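Local coordinates for protein leucyl-tRNA synthetase (Giardia intestinalis, PDB 3PZ6) that forms the CP1 editing domain of a class I aminoacyl-tRNA synthetase, which probably hydrolyses tRNA(Leu) charged with the wrong amino acid, at residues P89-G94 / L226-I231. The protein carries 2 engineered substitutions. Sequence-based numbering, arbitrary orientation.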
loop_
_atom_site.group_PDB
_atom_site.type_symbol
_atom_site.label_atom_id
_atom_site.label_comp_id
_atom_site.label_asym_id
_atom_site.label_seq_id
_atom_site.Cartn_x
_atom_site.Cartn_y
_atom_site.Cartn_z
ATOM N N PRO A 89 7.206 7.804 -5.746
ATOM C CA PRO A 89 7.649 7.637 -4.359
ATOM C C PRO A 89 7.424 8.871 -3.475
ATOM O O PRO A 89 7.429 8.750 -2.248
ATOM C CB PRO A 89 9.150 7.357 -4.506
ATOM C CG PRO A 89 9.529 8.023 -5.776
ATOM C CD PRO A 89 8.348 7.833 -6.681
ATOM N N GLU A 90 7.237 10.038 -4.087
ATOM C CA GLU A 90 6.998 11.274 -3.334
ATOM C C GLU A 90 5.598 11.322 -2.699
ATOM O O GLU A 90 5.374 12.052 -1.727
ATOM C CB GLU A 90 7.254 12.515 -4.213
ATOM C CG GLU A 90 6.149 12.852 -5.223
ATOM C CD GLU A 90 6.140 11.968 -6.474
ATOM O OE1 GLU A 90 6.970 11.029 -6.588
ATOM O OE2 GLU A 90 5.284 12.225 -7.353
ATOM N N THR A 91 4.668 10.539 -3.246
ATOM C CA THR A 91 3.304 10.477 -2.737
ATOM C C THR A 91 3.155 9.494 -1.568
ATOM O O THR A 91 2.066 9.370 -0.994
ATOM C CB THR A 91 2.280 10.096 -3.845
ATOM O OG1 THR A 91 2.625 8.824 -4.394
ATOM C CG2 THR A 91 2.232 11.132 -4.962
ATOM N N MET A 92 4.250 8.816 -1.213
ATOM C CA MET A 92 4.218 7.740 -0.215
ATOM C C MET A 92 3.811 8.153 1.203
ATOM O O MET A 92 3.343 7.326 1.987
ATOM C CB MET A 92 5.532 6.952 -0.204
ATOM C CG MET A 92 5.689 5.957 -1.366
ATOM S SD MET A 92 4.249 4.882 -1.639
ATOM C CE MET A 92 3.480 5.702 -3.032
ATOM N N VAL A 93 3.971 9.426 1.529
ATOM C CA VAL A 93 3.553 9.933 2.831
ATOM C C VAL A 93 2.028 10.155 2.916
ATOM O O VAL A 93 1.497 10.442 3.988
ATOM C CB VAL A 93 4.361 11.211 3.218
ATOM C CG1 VAL A 93 4.235 12.284 2.142
ATOM C CG2 VAL A 93 3.947 11.748 4.593
ATOM N N GLY A 94 1.333 10.002 1.790
ATOM C CA GLY A 94 -0.114 10.231 1.722
ATOM C C GLY A 94 -0.976 8.981 1.667
ATOM O O GLY A 94 -2.192 9.070 1.461
ATOM N N LEU A 226 -4.616 12.940 2.622
ATOM C CA LEU A 226 -3.688 13.872 3.249
ATOM C C LEU A 226 -3.203 14.962 2.292
ATOM O O LEU A 226 -2.912 14.668 1.134
ATOM C CB LEU A 226 -2.489 13.098 3.805
ATOM C CG LEU A 226 -2.486 12.606 5.261
ATOM C CD1 LEU A 226 -3.856 12.583 5.933
ATOM C CD2 LEU A 226 -1.808 11.248 5.343
ATOM N N PRO A 227 -3.098 16.220 2.777
ATOM C CA PRO A 227 -2.575 17.359 2.010
ATOM C C PRO A 227 -1.053 17.300 1.804
ATOM O O PRO A 227 -0.310 18.118 2.364
ATOM C CB PRO A 227 -2.936 18.552 2.893
ATOM C CG PRO A 227 -2.972 17.997 4.262
ATOM C CD PRO A 227 -3.569 16.643 4.109
ATOM N N ILE A 228 -0.593 16.341 1.004
ATOM C CA ILE A 228 0.846 16.091 0.868
ATOM C C ILE A 228 1.499 17.013 -0.159
ATOM O O ILE A 228 2.651 17.416 -0.004
ATOM C CB ILE A 228 1.173 14.599 0.555
ATOM C CG1 ILE A 228 0.431 14.111 -0.691
ATOM C CG2 ILE A 228 0.803 13.724 1.733
ATOM C CD1 ILE A 228 1.088 12.925 -1.371
ATOM N N ILE A 229 0.748 17.360 -1.190
ATOM C CA ILE A 229 1.268 18.162 -2.279
ATOM C C ILE A 229 0.314 19.309 -2.583
ATOM O O ILE A 229 -0.893 19.096 -2.729
ATOM C CB ILE A 229 1.507 17.290 -3.548
ATOM C CG1 ILE A 229 2.649 16.294 -3.292
ATOM C CG2 ILE A 229 1.816 18.166 -4.766
ATOM C CD1 ILE A 229 2.758 15.160 -4.297
ATOM N N GLU A 230 0.861 20.520 -2.651
ATOM C CA GLU A 230 0.109 21.677 -3.094
ATOM C C GLU A 230 0.426 21.986 -4.549
ATOM O O GLU A 230 1.574 22.239 -4.918
ATOM C CB GLU A 230 0.408 22.908 -2.230
ATOM C CG GLU A 230 -0.336 24.165 -2.699
ATOM C CD GLU A 230 0.000 25.413 -1.904
ATOM O OE1 GLU A 230 0.719 25.321 -0.881
ATOM O OE2 GLU A 230 -0.465 26.505 -2.302
ATOM N N ILE A 231 -0.610 21.961 -5.370
ATOM C CA ILE A 231 -0.502 22.431 -6.735
ATOM C C ILE A 231 -1.075 23.849 -6.811
ATOM O O ILE A 231 -2.281 24.042 -6.627
ATOM C CB ILE A 231 -1.211 21.485 -7.715
ATOM C CG1 ILE A 231 -0.621 20.073 -7.598
ATOM C CG2 ILE A 231 -1.081 22.009 -9.134
ATOM C CD1 ILE A 231 -1.462 18.974 -8.228
HETATM O O HOH W 1 -3.630 11.013 0.738
#
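Ile-228 carries this contact, reaching into the turn of Thr-91, Val-93 and Gly-94. Starting at its CB, the nearest atom across is CG1 of Val-93, at 4.2 Å. The short branch, CG2, goes further in: it packs against the CA of Gly-94 at 3.6 Å and touches CG1 of Val-93, the valine and isoleucine lying alongside each other and pointing opposite ways. The long branch leaves between the backbone N and the carbonyl carbon (chi1 55°) and then extends (chi2 157°), which carries CD1 to the backbone of Thr-91, 3.6 Å from its CA and close to its O. That methyl also meets CB of Thr-91, while the carbonyl of Glu-90 lies a little further off. At Gly-94 the backbone itself forms the surface against which the isoleucine rests.

Beside this, CD1 of Ile-229 lies 4.1 Å from CG2 of Thr-91 and brushes CG of Glu-90. On the other flank CD2 of Leu-226 sits 3.7 Å from the carbonyl O of Val-93. No direct hydrogen bond joins the two segments; a water accepts the N-H of Leu-226, 2.9 Å from its N, but its approach to Gly-94 O is too short to trust, so a bridge is doubtful. OE2 of Glu-90 makes a salt bridge with Arg-88, and OG1 of Thr-91 is hydrogen-bonded to the backbone O of Arg-88.

Within the CP1 editing domain, this buried packing joins the loop between strands 79-86 and 97-100 of the large mixed sheet to the short antiparallel pair 229-230 and 273-274, entered through an inverse gamma turn centred on Pro-227. Val-284 of helix 284-297 touches both Glu-90 and Ile-229, while Pro-89 and Met-92 pack on strand 10-18.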